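Local coordinates for protein pectate lyase 47 (Bacillus sp. TS-47, PDB 1VBL) that cleaves pectate, the polygalacturonate backbone of pectin, by eliminative lysis as a calcium-binding, thermostable, secreted lyase of polysaccharide lyase family 1, at residues Pro168-Pro173 / Ser187-Ile192; Asp229-Ile234 / Thr249-Val254; Val282-Pro287 / Phe311-Gly316. All blocks are in the same frame, centred on the assembly; numbering follows the deposited sequence.

Contact 1 (Pro168-Pro173 / Ser187-Ile192). With CA (calcium ion), chain B.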
loop_
_atom_site.group_PDB
_atom_site.type_symbol
_atom_site.label_atom_id
_atom_site.label_comp_id
_atom_site.label_asym_id
_atom_site.label_seq_id
_atom_site.Cartn_x
_atom_site.Cartn_y
_atom_site.Cartn_z
ATOM N N PRO A 168 2.703 -5.093 8.696
ATOM C CA PRO A 168 3.045 -4.861 10.099
ATOM C C PRO A 168 1.803 -4.766 10.977
ATOM O O PRO A 168 0.753 -4.296 10.544
ATOM C CB PRO A 168 3.823 -3.549 10.048
ATOM C CG PRO A 168 3.169 -2.827 8.915
ATOM C CD PRO A 168 3.035 -3.916 7.874
ATOM N N LEU A 169 1.938 -5.225 12.213
ATOM C CA LEU A 169 0.848 -5.192 13.174
ATOM C C LEU A 169 1.078 -4.030 14.134
ATOM O O LEU A 169 2.167 -3.886 14.692
ATOM C CB LEU A 169 0.816 -6.505 13.958
ATOM C CG LEU A 169 -0.452 -7.361 13.998
ATOM C CD1 LEU A 169 -1.005 -7.574 12.605
ATOM C CD2 LEU A 169 -0.119 -8.692 14.649
ATOM N N ASP A 170 0.057 -3.195 14.306
ATOM C CA ASP A 170 0.126 -2.058 15.220
ATOM C C ASP A 170 -0.397 -2.596 16.557
ATOM O O ASP A 170 -1.583 -2.903 16.677
ATOM C CB ASP A 170 -0.786 -0.929 14.727
ATOM C CG ASP A 170 -0.621 0.354 15.528
ATOM O OD1 ASP A 170 -0.318 0.275 16.738
ATOM O OD2 ASP A 170 -0.810 1.444 14.945
ATOM N N TYR A 171 0.480 -2.713 17.549
ATOM C CA TYR A 171 0.083 -3.241 18.858
ATOM C C TYR A 171 -0.782 -2.296 19.680
ATOM O O TYR A 171 -1.393 -2.705 20.676
ATOM C CB TYR A 171 1.315 -3.600 19.695
ATOM C CG TYR A 171 2.160 -4.734 19.161
ATOM C CD1 TYR A 171 1.584 -5.805 18.477
ATOM C CD2 TYR A 171 3.531 -4.771 19.401
ATOM C CE1 TYR A 171 2.356 -6.887 18.051
ATOM C CE2 TYR A 171 4.310 -5.847 18.983
ATOM C CZ TYR A 171 3.717 -6.900 18.312
ATOM O OH TYR A 171 4.483 -7.969 17.913
ATOM N N PHE A 172 -0.835 -1.033 19.276
ATOM C CA PHE A 172 -1.613 -0.050 20.016
ATOM C C PHE A 172 -2.494 0.790 19.104
ATOM O O PHE A 172 -2.322 2.003 19.001
ATOM C CB PHE A 172 -0.661 0.837 20.815
ATOM C CG PHE A 172 0.302 0.056 21.661
ATOM C CD1 PHE A 172 -0.110 -0.515 22.862
ATOM C CD2 PHE A 172 1.600 -0.179 21.216
ATOM C CE1 PHE A 172 0.755 -1.314 23.609
ATOM C CE2 PHE A 172 2.473 -0.977 21.955
ATOM C CZ PHE A 172 2.047 -1.547 23.153
ATOM N N PRO A 173 -3.459 0.145 18.432
ATOM C CA PRO A 173 -4.379 0.831 17.523
ATOM C C PRO A 173 -5.158 1.900 18.269
ATOM O O PRO A 173 -5.462 1.751 19.453
ATOM C CB PRO A 173 -5.306 -0.287 17.047
ATOM C CG PRO A 173 -4.486 -1.521 17.204
ATOM C CD PRO A 173 -3.789 -1.287 18.519
ATOM N N SER A 187 -5.031 1.754 12.667
ATOM C CA SER A 187 -3.608 1.573 12.881
ATOM C C SER A 187 -2.777 2.494 12.006
ATOM O O SER A 187 -3.277 3.085 11.054
ATOM C CB SER A 187 -3.231 0.115 12.648
ATOM O OG SER A 187 -3.779 -0.686 13.678
ATOM N N GLU A 188 -1.494 2.585 12.331
ATOM C CA GLU A 188 -0.574 3.485 11.648
ATOM C C GLU A 188 0.427 2.902 10.653
ATOM O O GLU A 188 0.875 3.601 9.748
ATOM C CB GLU A 188 0.204 4.257 12.721
ATOM C CG GLU A 188 1.434 5.006 12.232
ATOM C CD GLU A 188 1.169 6.475 11.984
ATOM O OE1 GLU A 188 2.096 7.171 11.523
ATOM O OE2 GLU A 188 0.038 6.934 12.258
ATOM N N TYR A 189 0.765 1.628 10.799
ATOM C CA TYR A 189 1.799 1.041 9.959
ATOM C C TYR A 189 1.431 0.382 8.639
ATOM O O TYR A 189 0.507 -0.430 8.562
ATOM C CB TYR A 189 2.616 0.059 10.812
ATOM C CG TYR A 189 2.914 0.609 12.196
ATOM C CD1 TYR A 189 3.539 1.849 12.352
ATOM C CD2 TYR A 189 2.512 -0.075 13.346
ATOM C CE1 TYR A 189 3.749 2.402 13.618
ATOM C CE2 TYR A 189 2.717 0.471 14.622
ATOM C CZ TYR A 189 3.333 1.711 14.746
ATOM O OH TYR A 189 3.514 2.274 15.993
ATOM N N ASP A 190 2.187 0.746 7.602
ATOM C CA ASP A 190 2.026 0.192 6.257
ATOM C C ASP A 190 3.318 -0.547 5.932
ATOM O O ASP A 190 4.364 -0.244 6.506
ATOM C CB ASP A 190 1.873 1.296 5.214
ATOM C CG ASP A 190 0.947 2.387 5.655
ATOM O OD1 ASP A 190 -0.167 2.067 6.117
ATOM O OD2 ASP A 190 1.333 3.568 5.530
ATOM N N SER A 191 3.265 -1.494 4.998
ATOM C CA SER A 191 4.479 -2.208 4.616
ATOM C C SER A 191 5.398 -1.210 3.914
ATOM O O SER A 191 6.616 -1.238 4.080
ATOM C CB SER A 191 4.145 -3.380 3.690
ATOM O OG SER A 191 3.531 -4.428 4.425
ATOM N N ILE A 192 4.795 -0.326 3.126
ATOM C CA ILE A 192 5.531 0.716 2.421
ATOM C C ILE A 192 4.695 1.984 2.448
ATOM O O ILE A 192 3.549 1.996 1.996
ATOM C CB ILE A 192 5.824 0.346 0.945
ATOM C CG1 ILE A 192 6.796 -0.834 0.886
ATOM C CG2 ILE A 192 6.422 1.552 0.216
ATOM C CD1 ILE A 192 7.206 -1.233 -0.525
HETATM CA CA CA B . -1.101 4.530 5.908
HETATM O O HOH W 1 -0.315 -3.017 8.173
HETATM O O HOH W 2 2.186 0.929 17.757
HETATM O O HOH W 3 -0.363 4.714 8.175
HETATM O O HOH W 4 -0.082 6.689 4.834
HETATM O O HOH W 5 -3.147 5.918 6.366
#

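Contact 2 (Asp229-Ile234 / Thr249-Val254). With CA (calcium ion), chain B.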
loop_
_atom_site.group_PDB
_atom_site.type_symbol
_atom_site.label_atom_id
_atom_site.label_comp_id
_atom_site.label_asym_id
_atom_site.label_seq_id
_atom_site.Cartn_x
_atom_site.Cartn_y
_atom_site.Cartn_z
ATOM N N ASP A 229 -2.813 -1.482 8.522
ATOM C CA ASP A 229 -3.236 -0.272 7.854
ATOM C C ASP A 229 -3.014 -0.519 6.369
ATOM O O ASP A 229 -3.511 -1.509 5.836
ATOM C CB ASP A 229 -2.479 0.961 8.339
ATOM C CG ASP A 229 -3.209 2.249 7.981
ATOM O OD1 ASP A 229 -4.454 2.281 8.078
ATOM O OD2 ASP A 229 -2.551 3.232 7.610
ATOM N N GLY A 230 -2.259 0.339 5.696
ATOM C CA GLY A 230 -2.061 0.133 4.271
ATOM C C GLY A 230 -0.959 -0.837 3.881
ATOM O O GLY A 230 -0.049 -1.126 4.660
ATOM N N ALA A 231 -1.053 -1.365 2.666
ATOM C CA ALA A 231 -0.022 -2.260 2.164
ATOM C C ALA A 231 1.009 -1.323 1.547
ATOM O O ALA A 231 2.203 -1.394 1.835
ATOM C CB ALA A 231 -0.593 -3.191 1.093
ATOM N N LEU A 232 0.512 -0.416 0.713
ATOM C CA LEU A 232 1.354 0.548 0.021
ATOM C C LEU A 232 0.576 1.851 -0.116
ATOM O O LEU A 232 -0.273 1.981 -0.996
ATOM C CB LEU A 232 1.708 0.002 -1.365
ATOM C CG LEU A 232 2.867 0.606 -2.160
ATOM C CD1 LEU A 232 2.943 -0.098 -3.511
ATOM C CD2 LEU A 232 2.673 2.098 -2.346
ATOM N N ASP A 233 0.858 2.812 0.759
ATOM C CA ASP A 233 0.160 4.089 0.710
ATOM C C ASP A 233 1.038 5.199 0.166
ATOM O O ASP A 233 2.251 5.207 0.371
ATOM C CB ASP A 233 -0.382 4.460 2.089
ATOM C CG ASP A 233 -1.554 3.585 2.503
ATOM O OD1 ASP A 233 -2.228 3.021 1.617
ATOM O OD2 ASP A 233 -1.820 3.466 3.711
ATOM N N ILE A 234 0.400 6.132 -0.533
ATOM C CA ILE A 234 1.080 7.251 -1.167
ATOM C C ILE A 234 0.363 8.538 -0.788
ATOM O O ILE A 234 -0.833 8.684 -1.041
ATOM C CB ILE A 234 1.049 7.068 -2.701
ATOM C CG1 ILE A 234 1.723 5.736 -3.058
ATOM C CG2 ILE A 234 1.728 8.240 -3.396
ATOM C CD1 ILE A 234 1.568 5.329 -4.508
ATOM N N THR A 249 -2.474 -9.373 -1.533
ATOM C CA THR A 249 -3.456 -10.370 -1.154
ATOM C C THR A 249 -3.682 -10.411 0.350
ATOM O O THR A 249 -2.847 -9.935 1.131
ATOM C CB THR A 249 -3.002 -11.773 -1.654
ATOM O OG1 THR A 249 -4.062 -12.721 -1.484
ATOM C CG2 THR A 249 -1.780 -12.241 -0.874
ATOM N N ASN A 250 -4.824 -10.971 0.741
ATOM C CA ASN A 250 -5.200 -11.122 2.147
ATOM C C ASN A 250 -4.888 -9.874 2.961
ATOM O O ASN A 250 -4.047 -9.890 3.864
ATOM C CB ASN A 250 -4.481 -12.331 2.751
ATOM C CG ASN A 250 -4.779 -13.618 2.001
ATOM O OD1 ASN A 250 -5.874 -13.800 1.470
ATOM N ND2 ASN A 250 -3.810 -14.524 1.969
ATOM N N HIS A 251 -5.593 -8.798 2.638
ATOM C CA HIS A 251 -5.398 -7.521 3.304
ATOM C C HIS A 251 -6.643 -6.677 3.082
ATOM O O HIS A 251 -7.333 -6.827 2.075
ATOM C CB HIS A 251 -4.178 -6.813 2.710
ATOM C CG HIS A 251 -3.815 -5.537 3.405
ATOM N ND1 HIS A 251 -3.133 -5.508 4.603
ATOM C CD2 HIS A 251 -4.032 -4.243 3.063
ATOM C CE1 HIS A 251 -2.942 -4.250 4.968
ATOM N NE2 HIS A 251 -3.478 -3.464 4.052
ATOM N N ASP A 252 -6.913 -5.773 4.014
ATOM C CA ASP A 252 -8.081 -4.912 3.928
ATOM C C ASP A 252 -7.864 -3.680 3.036
ATOM O O ASP A 252 -8.264 -3.674 1.867
ATOM C CB ASP A 252 -8.497 -4.489 5.346
ATOM C CG ASP A 252 -9.685 -3.556 5.355
ATOM O OD1 ASP A 252 -10.344 -3.420 4.306
ATOM O OD2 ASP A 252 -9.965 -2.961 6.420
ATOM N N LYS A 253 -7.227 -2.651 3.590
ATOM C CA LYS A 253 -6.967 -1.399 2.875
ATOM C C LYS A 253 -5.614 -1.459 2.169
ATOM O O LYS A 253 -4.571 -1.265 2.790
ATOM C CB LYS A 253 -6.987 -0.233 3.864
ATOM C CG LYS A 253 -8.292 -0.111 4.647
ATOM C CD LYS A 253 -8.255 1.090 5.577
ATOM C CE LYS A 253 -9.584 1.300 6.289
ATOM N NZ LYS A 253 -9.876 0.250 7.306
ATOM N N VAL A 254 -5.641 -1.699 0.864
ATOM C CA VAL A 254 -4.414 -1.847 0.097
ATOM C C VAL A 254 -3.611 -0.594 -0.240
ATOM O O VAL A 254 -2.532 -0.379 0.318
ATOM C CB VAL A 254 -4.690 -2.619 -1.219
ATOM C CG1 VAL A 254 -3.395 -2.809 -1.997
ATOM C CG2 VAL A 254 -5.317 -3.969 -0.900
HETATM CA CA CA B . -1.101 4.530 5.908
HETATM O O HOH W 6 -5.797 -2.884 6.289
HETATM O O HOH W 7 -4.573 1.925 2.346
HETATM O O HOH W 3 -0.363 4.714 8.175
HETATM O O HOH W 4 -0.082 6.689 4.834
HETATM O O HOH W 5 -3.147 5.918 6.366
#

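Contact 3 (Val282-Pro287 / Phe311-Gly316)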
loop_
_atom_site.group_PDB
_atom_site.type_symbol
_atom_site.label_atom_id
_atom_site.label_comp_id
_atom_site.label_asym_id
_atom_site.label_seq_id
_atom_site.Cartn_x
_atom_site.Cartn_y
_atom_site.Cartn_z
ATOM N N VAL A 282 -8.632 -9.095 -1.475
ATOM C CA VAL A 282 -8.356 -7.907 -0.678
ATOM C C VAL A 282 -9.703 -7.188 -0.568
ATOM O O VAL A 282 -10.652 -7.526 -1.279
ATOM C CB VAL A 282 -7.276 -7.004 -1.319
ATOM C CG1 VAL A 282 -5.906 -7.666 -1.165
ATOM C CG2 VAL A 282 -7.584 -6.765 -2.796
ATOM N N THR A 283 -9.796 -6.194 0.305
ATOM C CA THR A 283 -11.074 -5.534 0.526
ATOM C C THR A 283 -11.383 -4.215 -0.172
ATOM O O THR A 283 -12.438 -4.078 -0.793
ATOM C CB THR A 283 -11.294 -5.330 2.043
ATOM O OG1 THR A 283 -11.211 -6.599 2.704
ATOM C CG2 THR A 283 -12.654 -4.703 2.317
ATOM N N GLN A 284 -10.476 -3.250 -0.073
ATOM C CA GLN A 284 -10.726 -1.935 -0.650
ATOM C C GLN A 284 -9.455 -1.161 -1.000
ATOM O O GLN A 284 -8.347 -1.567 -0.639
ATOM C CB GLN A 284 -11.545 -1.122 0.352
ATOM C CG GLN A 284 -10.861 -1.022 1.715
ATOM C CD GLN A 284 -11.721 -0.348 2.769
ATOM O OE1 GLN A 284 -12.192 0.770 2.578
ATOM N NE2 GLN A 284 -11.920 -1.030 3.894
ATOM N N ARG A 285 -9.638 -0.034 -1.686
ATOM C CA ARG A 285 -8.541 0.850 -2.098
ATOM C C ARG A 285 -7.589 0.160 -3.065
ATOM O O ARG A 285 -6.432 -0.091 -2.730
ATOM C CB ARG A 285 -7.758 1.325 -0.868
ATOM C CG ARG A 285 -8.599 2.054 0.172
ATOM C CD ARG A 285 -7.725 2.544 1.316
ATOM N NE ARG A 285 -8.477 3.319 2.298
ATOM C CZ ARG A 285 -7.936 3.892 3.371
ATOM N NH1 ARG A 285 -6.636 3.778 3.604
ATOM N NH2 ARG A 285 -8.696 4.583 4.210
ATOM N N LEU A 286 -8.068 -0.109 -4.276
ATOM C CA LEU A 286 -7.260 -0.807 -5.271
ATOM C C LEU A 286 -7.015 -0.048 -6.578
ATOM O O LEU A 286 -7.128 -0.626 -7.655
ATOM C CB LEU A 286 -7.923 -2.148 -5.603
ATOM C CG LEU A 286 -8.530 -2.916 -4.426
ATOM C CD1 LEU A 286 -9.159 -4.215 -4.930
ATOM C CD2 LEU A 286 -7.447 -3.211 -3.394
ATOM N N PRO A 287 -6.641 1.241 -6.508
ATOM C CA PRO A 287 -6.412 2.073 -5.326
ATOM C C PRO A 287 -7.560 3.063 -5.107
ATOM O O PRO A 287 -8.514 3.088 -5.878
ATOM C CB PRO A 287 -5.140 2.806 -5.699
ATOM C CG PRO A 287 -5.443 3.176 -7.136
ATOM C CD PRO A 287 -6.107 1.913 -7.711
ATOM N N PHE A 311 -15.041 -8.204 0.185
ATOM C CA PHE A 311 -14.720 -7.252 -0.866
ATOM C C PHE A 311 -15.693 -6.093 -0.754
ATOM O O PHE A 311 -16.900 -6.305 -0.630
ATOM C CB PHE A 311 -14.845 -7.891 -2.251
ATOM C CG PHE A 311 -14.790 -6.896 -3.380
ATOM C CD1 PHE A 311 -15.961 -6.443 -3.988
ATOM C CD2 PHE A 311 -13.573 -6.391 -3.816
ATOM C CE1 PHE A 311 -15.915 -5.501 -5.014
ATOM C CE2 PHE A 311 -13.515 -5.444 -4.845
ATOM C CZ PHE A 311 -14.688 -5.000 -5.444
ATOM N N GLN A 312 -15.172 -4.872 -0.788
ATOM C CA GLN A 312 -16.022 -3.693 -0.692
ATOM C C GLN A 312 -16.047 -2.959 -2.030
ATOM O O GLN A 312 -17.113 -2.715 -2.593
ATOM C CB GLN A 312 -15.513 -2.751 0.406
ATOM C CG GLN A 312 -16.450 -1.578 0.680
ATOM C CD GLN A 312 -15.873 -0.574 1.664
ATOM O OE1 GLN A 312 -15.351 -0.949 2.715
ATOM N NE2 GLN A 312 -15.974 0.710 1.331
ATOM N N TYR A 313 -14.866 -2.604 -2.530
ATOM C CA TYR A 313 -14.754 -1.908 -3.810
ATOM C C TYR A 313 -13.306 -1.963 -4.283
ATOM O O TYR A 313 -12.399 -2.253 -3.498
ATOM C CB TYR A 313 -15.212 -0.449 -3.664
ATOM C CG TYR A 313 -14.215 0.464 -2.987
ATOM C CD1 TYR A 313 -13.216 1.102 -3.722
ATOM C CD2 TYR A 313 -14.266 0.692 -1.609
ATOM C CE1 TYR A 313 -12.292 1.944 -3.109
ATOM C CE2 TYR A 313 -13.342 1.535 -0.982
ATOM C CZ TYR A 313 -12.362 2.157 -1.741
ATOM O OH TYR A 313 -11.455 2.999 -1.145
ATOM N N ALA A 314 -13.085 -1.688 -5.564
ATOM C CA ALA A 314 -11.736 -1.718 -6.109
ATOM C C ALA A 314 -11.210 -0.313 -6.375
ATOM O O ALA A 314 -10.247 0.124 -5.748
ATOM C CB ALA A 314 -11.709 -2.538 -7.398
ATOM N N TRP A 315 -11.854 0.398 -7.297
ATOM C CA TRP A 315 -11.421 1.744 -7.651
ATOM C C TRP A 315 -12.163 2.851 -6.908
ATOM O O TRP A 315 -13.367 3.050 -7.094
ATOM C CB TRP A 315 -11.560 1.953 -9.158
ATOM C CG TRP A 315 -10.737 0.994 -9.970
ATOM C CD1 TRP A 315 -9.600 0.345 -9.574
ATOM C CD2 TRP A 315 -10.962 0.614 -11.333
ATOM N NE1 TRP A 315 -9.104 -0.417 -10.609
ATOM C CE2 TRP A 315 -9.922 -0.269 -11.699
ATOM C CE3 TRP A 315 -11.943 0.936 -12.280
ATOM C CZ2 TRP A 315 -9.832 -0.836 -12.977
ATOM C CZ3 TRP A 315 -11.855 0.372 -13.551
ATOM C CH2 TRP A 315 -10.804 -0.505 -13.885
ATOM N N GLY A 316 -11.425 3.567 -6.064
ATOM C CA GLY A 316 -12.009 4.654 -5.304
ATOM C C GLY A 316 -11.778 5.972 -6.016
ATOM O O GLY A 316 -10.642 6.441 -6.123
HETATM O O HOH W 8 -11.361 3.127 1.534
#

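Contact 1 (Pro168-Pro173 / Ser187-Ile192)
Asp170 and Tyr189 meet at about a right angle: CE2 of the Tyr189 ring lies 3.5 Å from CG of Asp170, and the carboxylate plane is turned 33° from that of the ring. Two anchors fix this carboxylate. OD2 accepts the backbone N-H of Glu188 through its anti lone pair (Glu188 N to Asp170 OD2 2.9 Å, angle at hydrogen 157°), while OD1 takes the N-H of Phe172 from its own segment, which makes an Asx turn. A water then donates to Asp170 OD1 and accepts from Tyr189 OH, so the phenol end is tied to the same group that packs against its ring. CG of Asp170 stands anti to the backbone N (chi1 -172°), a setting that carries the carboxylate across to residues 187-189. These are loops connecting strands of the right-handed parallel beta-helix of pectate lyases, with Gln119, Lys123 and Ile126 of helix 110-126 touching Tyr189. At the other end of the tyrosine, Pro168 crosses the root of the side chain obliquely, its CG 3.5 Å from Tyr189 CB, and its CD touches Ser191 OG at 3.5 Å. Ser187 OG, hydrogen-bonded to Gln226 O, sits 3.2 Å from Asp170 CB. One residue beyond Tyr189, Asp190 starts its side chain away from 168-173 and binds calcium through OD1 and OD2, each 2.6 Å from the metal; OD1 also accepts from Gly230 N.

Contact 2 (Asp229-Ile234 / Thr249-Val254)
His251 reaches across to the 229-231 turn, and its side chain can be followed outward from the backbone. CB leaves in the direction of the other segment, and CG stands anti to the backbone N (chi1 -175°), which extends the imidazole toward Asp229. On one flank of the ring, ND1 is hydrogen-bonded to Asp209, a second-shell carboxylate that would help fix the ring's rotation. CD2 comes 4.1 Å from Ala231 CB, the methyl lying over one ring face but offset toward the rim. CE1 is close to the Asp229 carbonyl oxygen. At the tip, NE2 makes two weak, bent hydrogen bonds: one to Asp229 O at 2.6 Å with an angle at hydrogen of only 119°, the other to Lys253 O within its own segment. Those two carbonyl oxygens, both acceptors, thus converge on the one NE2 donor. Lys253 O also receives a CA-H...O contact from Gly230, with CA 3.2 Å from the oxygen. A water donates to Asp229 O and accepts from Lys253 N.

Next along the chain, Val254 O takes two backbone donors, Ala231 N at 2.9 Å and Leu232 N at 3.1 Å, the second nearly straight at 177°. The first arrives in the carbonyl plane on a lone pair, the second tilted out of it. On the far side of 229-234, Asp229 OD2 and Asp233 OD2 bind calcium at 2.6 and 2.5 Å, while the other oxygen of Asp233, OD1, accepts from Leu256 N. Here strand 232-235 lies against the next turn of a right-handed parallel beta-helix, and Asp233 from the strand and Asp229 from the loop leading into it form, with Asp190, the calcium site of this pectate lyase.

Contact 3 (Val282-Pro287 / Phe311-Gly316)
Phe311 opens the contact by setting its ring edge toward Val282 O, with CD2 4.0 Å from that oxygen. One face is occupied from within the segment, since Tyr313 N sits over the ring centre, and Phe303 and Phe332 add further aromatic contacts. At Gln312 the backbone N-H bonds to Thr283 O (2.8 Å, angle at hydrogen 163°), and the same oxygen receives a longer, weak bond from Tyr313 N. CB of Gln312 also packs obliquely against Thr283 CG2. Tyr313 makes a broad side-chain contact. Its CG lies between the backbone N and the carbonyl carbon (chi1 76°), which folds the ring back over residues 284-285: Gln284 CA stands over one face, Gln284 CB is 3.5 Å from CE2, and OH reaches Arg285 CG at 3.3 Å. A single water, in plane at the ring edge, links Tyr313 OH, Gln284 OE1 and Arg285 NE, while the other end of the Gln284 amide bonds to Asp252. The Tyr313 carbonyl meanwhile faces Gln284 CA in an almost straight CA-H...O contact.

From here the pairing is that of adjacent turns in a parallel beta-helix, whose strands 288-289 and 315-318 run side by side. Ala314 O accepts Leu286 N in its carbonyl plane at 2.6 Å, and its CB meets Leu286 CD1 at 3.9 Å. Trp315 presents an indole edge to Leu286 O, 3.3 Å from CD1; NE1 is hydrogen-bonded to Tyr301 OH, and Phe330 meets the indole edge-to-face. Lastly, Gly316 N donates to Pro287 O at 3.0 Å, just past the cis peptide bond that precedes this proline.

In the fold
The three contacts follow one another along the chain and across successive parts of the beta-helix. Contacts 1 and 2, with centres 11 Å apart, share the calcium ion and its three waters: Asp190 comes from the first, Asp229 and Asp233 from the second. The two are also joined directly, as Asp190 OD1 lies 2.7 Å from Gly230 N, a probable hydrogen bond. Contact 3, centred 10 Å from contact 2, adjoins it through Asp252 OD1 and Gln284 NE2 (2.9 Å) and through Val254 CG2 and Leu286 CD2 (3.4 Å). It does not touch contact 1, but the side chain of its Arg285 comes within about 6 Å of the calcium.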